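Local coordinates for protein peptidyl-tRNA hydrolase (Sulfolobus solfataricus, PDB 1XTY) that hydrolyses peptidyl-tRNA to free the tRNA and an N-acyl amino acid, probably acting on peptidyl-tRNAs that drop off the ribosome during protein synthesis, at residues Ile2-Val7 against His25-Leu30; Ala71-Thr76 against Asp111-Asp116. One frame throughout, in Å; residues are numbered along the deposited sequence.

Contact 1 (Ile2-Val7 against His25-Leu30)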
loop_
_atom_site.group_PDB
_atom_site.type_symbol
_atom_site.label_atom_id
_atom_site.label_comp_id
_atom_site.label_asym_id
_atom_site.label_seq_id
_atom_site.Cartn_x
_atom_site.Cartn_y
_atom_site.Cartn_z
ATOM N N ILE A 2 9.035 12.940 -8.045
ATOM C CA ILE A 2 9.286 12.258 -6.787
ATOM C C ILE A 2 8.573 10.916 -6.879
ATOM O O ILE A 2 7.422 10.854 -7.308
ATOM C CB ILE A 2 8.708 13.057 -5.599
ATOM C CG1 ILE A 2 9.352 14.445 -5.550
ATOM C CG2 ILE A 2 8.934 12.308 -4.292
ATOM C CD1 ILE A 2 10.863 14.416 -5.423
ATOM N N LYS A 3 9.254 9.840 -6.495
ATOM C CA LYS A 3 8.653 8.516 -6.545
ATOM C C LYS A 3 9.004 7.625 -5.364
ATOM O O LYS A 3 9.996 7.844 -4.672
ATOM C CB LYS A 3 9.055 7.793 -7.831
ATOM C CG LYS A 3 8.473 8.411 -9.089
ATOM C CD LYS A 3 8.873 7.631 -10.319
ATOM C CE LYS A 3 8.325 8.287 -11.576
ATOM N NZ LYS A 3 8.778 7.566 -12.798
ATOM N N MET A 4 8.165 6.620 -5.143
ATOM C CA MET A 4 8.394 5.654 -4.082
ATOM C C MET A 4 8.682 4.340 -4.784
ATOM O O MET A 4 8.001 3.979 -5.744
ATOM C CB MET A 4 7.151 5.487 -3.197
ATOM C CG MET A 4 7.312 4.381 -2.154
ATOM S SD MET A 4 5.828 4.064 -1.162
ATOM C CE MET A 4 5.916 5.412 -0.013
ATOM N N VAL A 5 9.702 3.632 -4.323
ATOM C CA VAL A 5 10.051 2.355 -4.912
ATOM C C VAL A 5 9.942 1.270 -3.854
ATOM O O VAL A 5 10.384 1.454 -2.719
ATOM C CB VAL A 5 11.496 2.361 -5.462
ATOM C CG1 VAL A 5 11.821 1.009 -6.084
ATOM C CG2 VAL A 5 11.654 3.470 -6.490
ATOM N N ILE A 6 9.329 0.152 -4.222
ATOM C CA ILE A 6 9.199 -0.973 -3.308
ATOM C C ILE A 6 9.865 -2.176 -3.966
ATOM O O ILE A 6 9.517 -2.563 -5.083
ATOM C CB ILE A 6 7.722 -1.313 -2.992
ATOM C CG1 ILE A 6 7.044 -0.134 -2.291
ATOM C CG2 ILE A 6 7.655 -2.539 -2.086
ATOM C CD1 ILE A 6 6.505 0.918 -3.226
ATOM N N VAL A 7 10.841 -2.747 -3.269
ATOM C CA VAL A 7 11.580 -3.902 -3.762
ATOM C C VAL A 7 11.032 -5.174 -3.128
ATOM O O VAL A 7 11.102 -5.349 -1.911
ATOM C CB VAL A 7 13.080 -3.773 -3.418
ATOM C CG1 VAL A 7 13.863 -4.923 -4.050
ATOM C CG2 VAL A 7 13.609 -2.428 -3.902
ATOM N N HIS A 25 1.980 -2.596 3.006
ATOM C CA HIS A 25 2.572 -2.484 4.339
ATOM C C HIS A 25 3.816 -1.596 4.236
ATOM O O HIS A 25 4.033 -0.702 5.056
ATOM C CB HIS A 25 2.960 -3.882 4.847
ATOM C CG HIS A 25 3.241 -3.949 6.318
ATOM N ND1 HIS A 25 3.521 -2.835 7.082
ATOM C CD2 HIS A 25 3.322 -5.009 7.159
ATOM C CE1 HIS A 25 3.761 -3.205 8.328
ATOM N NE2 HIS A 25 3.648 -4.520 8.402
ATOM N N ALA A 26 4.631 -1.843 3.215
ATOM C CA ALA A 26 5.843 -1.056 3.007
ATOM C C ALA A 26 5.510 0.415 2.783
ATOM O O ALA A 26 6.150 1.293 3.357
ATOM C CB ALA A 26 6.628 -1.602 1.813
ATOM N N ALA A 27 4.498 0.686 1.959
ATOM C CA ALA A 27 4.113 2.062 1.661
ATOM C C ALA A 27 3.557 2.822 2.858
ATOM O O ALA A 27 3.934 3.973 3.095
ATOM C CB ALA A 27 3.097 2.082 0.513
ATOM N N VAL A 28 2.665 2.187 3.614
ATOM C CA VAL A 28 2.075 2.845 4.778
ATOM C C VAL A 28 3.119 3.121 5.858
ATOM O O VAL A 28 3.143 4.203 6.448
ATOM C CB VAL A 28 0.924 2.004 5.371
ATOM C CG1 VAL A 28 0.436 2.619 6.678
ATOM C CG2 VAL A 28 -0.225 1.935 4.369
ATOM N N THR A 29 3.983 2.147 6.113
ATOM C CA THR A 29 5.025 2.327 7.114
ATOM C C THR A 29 5.928 3.507 6.744
ATOM O O THR A 29 6.309 4.293 7.606
ATOM C CB THR A 29 5.852 1.034 7.279
ATOM O OG1 THR A 29 5.016 0.016 7.847
ATOM C CG2 THR A 29 7.045 1.261 8.205
ATOM N N LEU A 30 6.266 3.638 5.464
ATOM C CA LEU A 30 7.102 4.749 5.017
ATOM C C LEU A 30 6.413 6.087 5.283
ATOM O O LEU A 30 6.977 6.972 5.925
ATOM C CB LEU A 30 7.396 4.638 3.517
ATOM C CG LEU A 30 8.532 3.724 3.067
ATOM C CD1 LEU A 30 8.532 3.644 1.539
ATOM C CD2 LEU A 30 9.863 4.266 3.572
#

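Contact 2 (Ala71-Thr76 against Asp111-Asp116)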
loop_
_atom_site.group_PDB
_atom_site.type_symbol
_atom_site.label_atom_id
_atom_site.label_comp_id
_atom_site.label_asym_id
_atom_site.label_seq_id
_atom_site.Cartn_x
_atom_site.Cartn_y
_atom_site.Cartn_z
ATOM N N ALA A 71 19.064 -1.472 1.257
ATOM C CA ALA A 71 18.608 -0.768 2.448
ATOM C C ALA A 71 19.793 0.024 3.008
ATOM O O ALA A 71 19.639 1.144 3.482
ATOM C CB ALA A 71 18.091 -1.764 3.495
ATOM N N LYS A 72 20.984 -0.561 2.937
ATOM C CA LYS A 72 22.181 0.107 3.437
ATOM C C LYS A 72 22.462 1.349 2.585
ATOM O O LYS A 72 22.859 2.394 3.094
ATOM C CB LYS A 72 23.364 -0.861 3.388
ATOM C CG LYS A 72 24.636 -0.373 4.074
ATOM C CD LYS A 72 25.432 0.574 3.203
ATOM C CE LYS A 72 26.785 0.879 3.825
ATOM N NZ LYS A 72 26.656 1.401 5.214
ATOM N N LYS A 73 22.233 1.225 1.284
ATOM C CA LYS A 73 22.449 2.329 0.363
ATOM C C LYS A 73 21.494 3.468 0.724
ATOM O O LYS A 73 21.901 4.619 0.853
ATOM C CB LYS A 73 22.201 1.848 -1.066
ATOM C CG LYS A 73 23.013 2.563 -2.127
ATOM C CD LYS A 73 23.403 1.579 -3.223
ATOM C CE LYS A 73 24.237 2.240 -4.309
ATOM N NZ LYS A 73 24.755 1.230 -5.280
ATOM N N ALA A 74 20.220 3.129 0.904
ATOM C CA ALA A 74 19.206 4.119 1.258
ATOM C C ALA A 74 19.547 4.812 2.573
ATOM O O ALA A 74 19.438 6.033 2.695
ATOM C CB ALA A 74 17.841 3.440 1.364
ATOM N N GLU A 75 19.960 4.020 3.556
ATOM C CA GLU A 75 20.316 4.529 4.875
ATOM C C GLU A 75 21.497 5.501 4.840
ATOM O O GLU A 75 21.452 6.575 5.445
ATOM C CB GLU A 75 20.625 3.339 5.794
ATOM C CG GLU A 75 21.233 3.692 7.133
ATOM C CD GLU A 75 22.745 3.768 7.092
ATOM O OE1 GLU A 75 23.386 2.764 6.704
ATOM O OE2 GLU A 75 23.296 4.826 7.456
ATOM N N THR A 76 22.548 5.118 4.126
ATOM C CA THR A 76 23.740 5.946 4.015
ATOM C C THR A 76 23.409 7.287 3.371
ATOM O O THR A 76 23.986 8.312 3.724
ATOM C CB THR A 76 24.825 5.239 3.172
ATOM O OG1 THR A 76 25.202 4.010 3.810
ATOM C CG2 THR A 76 26.052 6.129 3.030
ATOM N N ASP A 111 16.974 6.124 -8.082
ATOM C CA ASP A 111 17.548 5.275 -9.123
ATOM C C ASP A 111 19.006 4.943 -8.842
ATOM O O ASP A 111 19.514 3.931 -9.314
ATOM C CB ASP A 111 17.444 5.937 -10.502
ATOM C CG ASP A 111 16.054 5.842 -11.094
ATOM O OD1 ASP A 111 15.429 4.768 -10.978
ATOM O OD2 ASP A 111 15.591 6.838 -11.690
ATOM N N SER A 112 19.685 5.797 -8.081
ATOM C CA SER A 112 21.080 5.538 -7.755
ATOM C C SER A 112 21.134 4.351 -6.793
ATOM O O SER A 112 22.201 3.999 -6.281
ATOM C CB SER A 112 21.734 6.772 -7.120
ATOM O OG SER A 112 21.182 7.071 -5.850
ATOM N N ILE A 113 19.970 3.739 -6.568
ATOM C CA ILE A 113 19.834 2.583 -5.680
ATOM C C ILE A 113 19.149 1.399 -6.356
ATOM O O ILE A 113 19.599 0.263 -6.234
ATOM C CB ILE A 113 18.973 2.901 -4.440
ATOM C CG1 ILE A 113 19.526 4.109 -3.695
ATOM C CG2 ILE A 113 18.928 1.686 -3.523
ATOM C CD1 ILE A 113 18.690 4.501 -2.491
ATOM N N THR A 114 18.053 1.669 -7.058
ATOM C CA THR A 114 17.282 0.610 -7.704
ATOM C C THR A 114 17.102 0.740 -9.216
ATOM O O THR A 114 16.219 0.106 -9.790
ATOM C CB THR A 114 15.877 0.516 -7.081
ATOM O OG1 THR A 114 15.147 1.717 -7.372
ATOM C CG2 THR A 114 15.974 0.345 -5.567
ATOM N N GLY A 115 17.934 1.547 -9.863
ATOM C CA GLY A 115 17.803 1.722 -11.299
ATOM C C GLY A 115 18.119 0.500 -12.150
ATOM O O GLY A 115 17.884 0.511 -13.359
ATOM N N ASP A 116 18.629 -0.559 -11.528
ATOM C CA ASP A 116 19.002 -1.774 -12.254
ATOM C C ASP A 116 18.075 -2.963 -12.017
ATOM O O ASP A 116 18.404 -4.089 -12.391
ATOM C CB ASP A 116 20.427 -2.181 -11.863
ATOM C CG ASP A 116 20.565 -2.470 -10.372
ATOM O OD1 ASP A 116 20.077 -1.651 -9.564
ATOM O OD2 ASP A 116 21.158 -3.510 -10.002
#

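Contact 1 (Ile2-Val7 against His25-Leu30)
The ends of the Met4 and Leu30 side chains meet head-on, the methionine from strand 2-9, the leucine from helix 16-35. CE of Met4 lies 3.5 Å from CD1 of Leu30, and the same methyl also comes within 3.9 Å of CB of Leu30. With CG anti to the backbone N (chi1 174°) and the chain straight through chi2, Met4 stretches out from the sheet and brings SD to 3.8 Å from CB of Ala27. A bend at chi3 (-79°) then turns the terminal methyl onto the leucine. Leu30 answers with CD1 alone of its two branches, which touches CE, SD and CG of Met4. Two residues along the strand, Ile6 uses CG2 against the methyl of Ala26, a looser touch at 4.1 Å where the backbones come nearest, their CA atoms 7.2 Å apart. The alanines let the helix sit close there, while the long thioether chain spans the wider part by Leu30. All five residues are buried, and the interface is wholly apolar. Trp49 of helix 40-51 and Pro104 of strand 97-106 also pack on Met4; Ala27 meets Val28 of the second subunit. Strand and helix axes pass 9.4 Å apart at 134°, the arrangement of a helix laid on one face of the central mixed sheet in an alpha/beta sandwich of the PTH2 family.

Contact 2 (Ala71-Thr76 against Asp111-Asp116)
Ile113 points at helix 64-76 and lays its longer branch against Ala74. Its CD1 comes within 3.8 Å of CA of Ala74 and stands 4.1 Å from that residue's CB, so the tip of the isoleucine rests on the helix backbone as much as on the small methyl. The other branch, CG2, meets CB of Lys73 at 4.1 Å; it is anti to the backbone N of Ile113, while CG1 takes the place beside that nitrogen (chi1 -55°), lies 4.1 Å from CG of Lys73 and carries CD1 to Ala74. On the sheet side, Ile102 of strand 97-106 touches Ile113 and Phe81 of strand 81-85 touches Ala74; Met77 and Leu79, just after helix 64-76, also pack on Ile113. Helices 64-76 and 107-114 are thus neighbours on one face of the mixed sheet of the PTH2 fold, and Ile113 helps fill the groove between them. Cutting Ile113 back to an alanine is likely to open a gap beside Ala74 and deprive the Lys73 chain of its apolar support. Outward from the isoleucine the contact thins. The Lys73 chain passes the isoleucine heading the opposite way and, bent at chi2 (144°), runs on along the solvent side until CE lies 3.3 Å from the carbonyl O of Ser112. Its NZ stays 3.9 Å from that same oxygen, and the carboxylate of Asp116 is farther off still, OD1 standing 7.0 Å from NZ. Ser112, also exposed, turns its hydroxyl back to its own helix, where OG bonds to O of Leu109.

The two contacts lie on opposite faces of the mixed sheet, their centres about 13 Å apart. Along the chain they come in series: contact 1 joins the first strand to helix 16-35 and is complete before helix 64-76 and helix 107-114 meet in contact 2. Strand 2-9 connects them directly. Met4 and Ile6 face contact 1, whereas Val5 and Val7 face the other way and touch Thr114, with CG1 of Val5 3.6 Å from OG1 of Thr114. One central strand therefore serves helices on both of its faces, giving a three-layer build in which contact 1 lies near the chain's centre and by the second subunit, and contact 2 reaches solvent.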